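Local coordinates for translation initiation factor eIF2B subunit beta (Schizosaccharomyces pombe, PDB 5B04), which forms part of the eIF2B complex, which catalyses the exchange of GDP for GTP on the gamma subunit of eukaryotic initiation factor 2, at residues 208-220 with 235-248. Sequence-based numbering, arbitrary orientation.
Sequences NEIILTQGCSKTV and VIVAEGFPNNQKGS. With PO4 (phosphate ion), chain M.
Leu212 lays CD1 against CG2 of Ile236 (3.9 Å) where strands 210-214 and 235-238 run side by side, their axes 18° from parallel, as neighbours in a beta-alpha-beta unit whose crossover is helix 218-228. Three backbone hydrogen bonds join the strands, Ile236 N to Ile211 O, Thr213 N to Ile236 O (2.9 Å, nearly straight at 177°) and Ala238 N to Thr213 O; Gly215 N to Ala238 O carries the pairing one residue further. With Leu212 and Ile236, Gln214 and Ala238 form one face, CG of Gln214 lying 3.7 Å from CB of Ala238; helix 270-273 packs over it. On the other face, Thr213 and Val237 point the same way, CG2 to CG2 at 3.8 Å. Thr213 keeps OG1 anti to its backbone N (chi1 -169°), which leaves the methyl for Val237 while the hydroxyl bonds Ile281 O.

Beyond the strands, Gly215 CA meets Asn244 CB (3.9 Å), and Cys216 CB rests on Gly247 C at the start of helix 245-257. Contact between the segments ends here: Ser217 and exposed Lys218 lie clear of 235-248, although Lys218 touches Arg254 further along that helix. A phosphate ion, probably from the crystallisation liquor, sits at the start of helix 218-228, hydrogen-bonded by Lys218 N and by Thr219 N and OG1 (both to O3, 3.0 Å), with Lys321 as a further partner. The chemistry thus divides: backbone pairing and apolar packing unite the strands, whereas the helix start presents backbone N-H groups and the Thr219 hydroxyl, consistent with holding an anion.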
# COMPACT_ATOMS: atom_id res chain seq x y z
N ASN C 208 6.87 8.80 -14.74
CA ASN C 208 5.95 7.67 -14.81
C ASN C 208 5.27 7.30 -13.49
O ASN C 208 4.62 6.26 -13.39
CB ASN C 208 6.67 6.44 -15.38
CG ASN C 208 7.14 6.65 -16.80
OD1 ASN C 208 8.22 7.17 -17.05
ND2 ASN C 208 6.31 6.23 -17.76
N GLU C 209 5.43 8.15 -12.48
CA GLU C 209 4.69 7.97 -11.24
C GLU C 209 3.27 8.49 -11.41
O GLU C 209 2.99 9.29 -12.31
CB GLU C 209 5.38 8.70 -10.07
CG GLU C 209 6.55 7.94 -9.46
CD GLU C 209 6.98 8.53 -8.13
OE1 GLU C 209 6.69 9.71 -7.87
OE2 GLU C 209 7.62 7.80 -7.34
N ILE C 210 2.36 8.03 -10.55
CA ILE C 210 0.98 8.51 -10.58
C ILE C 210 0.65 9.25 -9.29
O ILE C 210 0.76 8.69 -8.19
CB ILE C 210 -0.02 7.36 -10.78
CG1 ILE C 210 0.13 6.77 -12.19
CG2 ILE C 210 -1.44 7.85 -10.57
CD1 ILE C 210 -0.91 5.73 -12.53
N ILE C 211 0.25 10.51 -9.42
CA ILE C 211 -0.02 11.36 -8.27
C ILE C 211 -1.50 11.70 -8.13
O ILE C 211 -2.12 12.18 -9.07
CB ILE C 211 0.78 12.67 -8.35
CG1 ILE C 211 2.26 12.38 -8.59
CG2 ILE C 211 0.59 13.50 -7.09
CD1 ILE C 211 2.89 11.49 -7.54
N LEU C 212 -2.05 11.44 -6.95
CA LEU C 212 -3.43 11.81 -6.66
C LEU C 212 -3.48 13.12 -5.90
O LEU C 212 -2.82 13.29 -4.87
CB LEU C 212 -4.14 10.72 -5.87
CG LEU C 212 -5.55 11.08 -5.41
CD1 LEU C 212 -6.47 11.31 -6.61
CD2 LEU C 212 -6.13 10.02 -4.49
N THR C 213 -4.28 14.06 -6.40
CA THR C 213 -4.51 15.32 -5.71
C THR C 213 -6.00 15.64 -5.75
O THR C 213 -6.75 15.05 -6.53
CB THR C 213 -3.71 16.47 -6.33
OG1 THR C 213 -3.76 17.61 -5.47
CG2 THR C 213 -4.27 16.84 -7.70
N GLN C 214 -6.42 16.57 -4.91
CA GLN C 214 -7.83 16.94 -4.85
C GLN C 214 -7.99 18.46 -4.78
O GLN C 214 -7.17 19.15 -4.19
CB GLN C 214 -8.51 16.29 -3.65
CG GLN C 214 -10.03 16.33 -3.72
CD GLN C 214 -10.67 16.13 -2.36
OE1 GLN C 214 -11.69 15.46 -2.24
NE2 GLN C 214 -10.08 16.72 -1.34
N GLY C 215 -9.06 18.95 -5.39
CA GLY C 215 -9.36 20.37 -5.39
C GLY C 215 -8.30 21.19 -6.10
O GLY C 215 -7.52 20.66 -6.89
N CYS C 216 -8.27 22.49 -5.80
CA CYS C 216 -7.30 23.38 -6.42
C CYS C 216 -6.37 24.00 -5.39
O CYS C 216 -6.82 24.59 -4.41
CB CYS C 216 -8.03 24.48 -7.21
SG CYS C 216 -9.37 25.27 -6.29
N SER C 217 -5.08 23.87 -5.63
CA SER C 217 -4.07 24.45 -4.76
C SER C 217 -2.95 25.05 -5.60
O SER C 217 -2.23 24.32 -6.28
CB SER C 217 -3.52 23.41 -3.78
OG SER C 217 -2.44 23.93 -3.03
N LYS C 218 -2.81 26.37 -5.55
CA LYS C 218 -1.79 27.07 -6.32
C LYS C 218 -0.40 26.60 -5.92
O LYS C 218 0.52 26.57 -6.74
CB LYS C 218 -1.93 28.58 -6.13
CG LYS C 218 -3.29 29.14 -6.53
CD LYS C 218 -3.53 29.04 -8.03
CE LYS C 218 -2.61 29.96 -8.80
NZ LYS C 218 -2.86 29.89 -10.27
N THR C 219 -0.24 26.24 -4.65
CA THR C 219 1.02 25.70 -4.15
C THR C 219 1.30 24.33 -4.76
O THR C 219 2.40 24.08 -5.26
CB THR C 219 1.03 25.59 -2.62
OG1 THR C 219 0.79 26.88 -2.04
CG2 THR C 219 2.37 25.05 -2.13
N VAL C 220 0.30 23.46 -4.73
CA VAL C 220 0.42 22.13 -5.31
C VAL C 220 0.62 22.21 -6.82
O VAL C 220 1.45 21.50 -7.38
CB VAL C 220 -0.83 21.26 -5.00
CG1 VAL C 220 -0.85 20.01 -5.86
CG2 VAL C 220 -0.86 20.90 -3.52
N VAL C 235 -1.05 12.82 -13.20
CA VAL C 235 -1.75 13.35 -12.04
C VAL C 235 -3.25 13.10 -12.15
O VAL C 235 -3.88 13.46 -13.15
CB VAL C 235 -1.50 14.86 -11.85
CG1 VAL C 235 -2.48 15.45 -10.85
CG2 VAL C 235 -0.06 15.11 -11.41
N ILE C 236 -3.82 12.48 -11.13
CA ILE C 236 -5.27 12.33 -11.04
C ILE C 236 -5.84 13.44 -10.16
O ILE C 236 -5.51 13.53 -8.98
CB ILE C 236 -5.67 10.96 -10.48
CG1 ILE C 236 -5.12 9.83 -11.36
CG2 ILE C 236 -7.18 10.85 -10.37
CD1 ILE C 236 -5.52 8.45 -10.89
N VAL C 237 -6.68 14.28 -10.75
CA VAL C 237 -7.28 15.38 -10.01
C VAL C 237 -8.72 15.07 -9.63
O VAL C 237 -9.60 15.02 -10.48
CB VAL C 237 -7.25 16.70 -10.82
CG1 VAL C 237 -7.96 17.81 -10.05
CG2 VAL C 237 -5.82 17.09 -11.14
N ALA C 238 -8.94 14.86 -8.34
CA ALA C 238 -10.29 14.70 -7.83
C ALA C 238 -10.92 16.08 -7.65
O ALA C 238 -10.39 16.92 -6.92
CB ALA C 238 -10.29 13.94 -6.51
N GLU C 239 -12.02 16.32 -8.35
CA GLU C 239 -12.75 17.58 -8.21
C GLU C 239 -13.17 17.76 -6.76
O GLU C 239 -13.48 16.79 -6.07
CB GLU C 239 -13.98 17.60 -9.13
CG GLU C 239 -14.93 16.45 -8.89
CD GLU C 239 -16.29 16.67 -9.53
OE1 GLU C 239 -16.35 17.30 -10.60
OE2 GLU C 239 -17.29 16.20 -8.96
N GLY C 240 -13.17 19.00 -6.29
CA GLY C 240 -13.52 19.28 -4.91
C GLY C 240 -14.99 19.61 -4.76
O GLY C 240 -15.35 20.59 -4.10
N PHE C 241 -15.85 18.80 -5.37
CA PHE C 241 -17.28 19.05 -5.37
C PHE C 241 -17.85 19.10 -3.96
O PHE C 241 -17.54 18.24 -3.14
CB PHE C 241 -18.01 17.99 -6.20
CG PHE C 241 -19.44 18.32 -6.45
CD1 PHE C 241 -19.78 19.20 -7.46
CD2 PHE C 241 -20.45 17.80 -5.66
CE1 PHE C 241 -21.09 19.53 -7.68
CE2 PHE C 241 -21.77 18.13 -5.89
CZ PHE C 241 -22.09 18.99 -6.90
N PRO C 242 -18.72 20.09 -3.68
CA PRO C 242 -19.22 21.09 -4.63
C PRO C 242 -18.47 22.41 -4.63
O PRO C 242 -18.78 23.29 -5.43
CB PRO C 242 -20.66 21.29 -4.16
CG PRO C 242 -20.64 20.96 -2.67
CD PRO C 242 -19.33 20.27 -2.36
N ASN C 243 -17.49 22.54 -3.75
CA ASN C 243 -16.91 23.85 -3.45
C ASN C 243 -15.63 24.18 -4.23
O ASN C 243 -15.41 25.33 -4.61
CB ASN C 243 -16.66 23.95 -1.95
CG ASN C 243 -17.89 23.61 -1.14
OD1 ASN C 243 -18.98 24.12 -1.40
ND2 ASN C 243 -17.74 22.72 -0.16
N ASN C 244 -14.79 23.18 -4.46
CA ASN C 244 -13.55 23.40 -5.21
C ASN C 244 -13.65 22.85 -6.62
O ASN C 244 -12.64 22.54 -7.25
CB ASN C 244 -12.37 22.76 -4.49
CG ASN C 244 -12.38 23.02 -3.00
OD1 ASN C 244 -12.19 22.11 -2.20
ND2 ASN C 244 -12.62 24.27 -2.62
N GLN C 245 -14.88 22.73 -7.11
CA GLN C 245 -15.15 22.12 -8.41
C GLN C 245 -14.49 22.86 -9.57
O GLN C 245 -13.58 22.33 -10.21
CB GLN C 245 -16.66 22.04 -8.64
CG GLN C 245 -17.06 21.20 -9.83
CD GLN C 245 -18.55 21.25 -10.06
OE1 GLN C 245 -19.24 22.14 -9.55
NE2 GLN C 245 -19.07 20.29 -10.82
N LYS C 246 -14.95 24.08 -9.82
CA LYS C 246 -14.46 24.88 -10.95
C LYS C 246 -12.97 25.15 -10.85
O LYS C 246 -12.25 25.13 -11.85
CB LYS C 246 -15.23 26.20 -11.04
CG LYS C 246 -14.47 27.33 -11.71
CD LYS C 246 -15.33 28.57 -11.89
CE LYS C 246 -16.49 28.31 -12.83
NZ LYS C 246 -16.14 28.65 -14.24
N GLY C 247 -12.49 25.41 -9.63
CA GLY C 247 -11.09 25.69 -9.41
C GLY C 247 -10.20 24.53 -9.81
O GLY C 247 -9.16 24.73 -10.44
N SER C 248 -10.61 23.32 -9.46
CA SER C 248 -9.84 22.12 -9.78
C SER C 248 -9.94 21.78 -11.26
O SER C 248 -8.95 21.36 -11.87
CB SER C 248 -10.31 20.94 -8.93
OG SER C 248 -11.69 20.67 -9.14
P PO4 M . -3.07 27.14 -1.72
O1 PO4 M . -2.32 28.07 -0.79
O2 PO4 M . -4.17 26.45 -0.95
O3 PO4 M . -2.11 26.11 -2.27
O4 PO4 M . -3.66 27.93 -2.86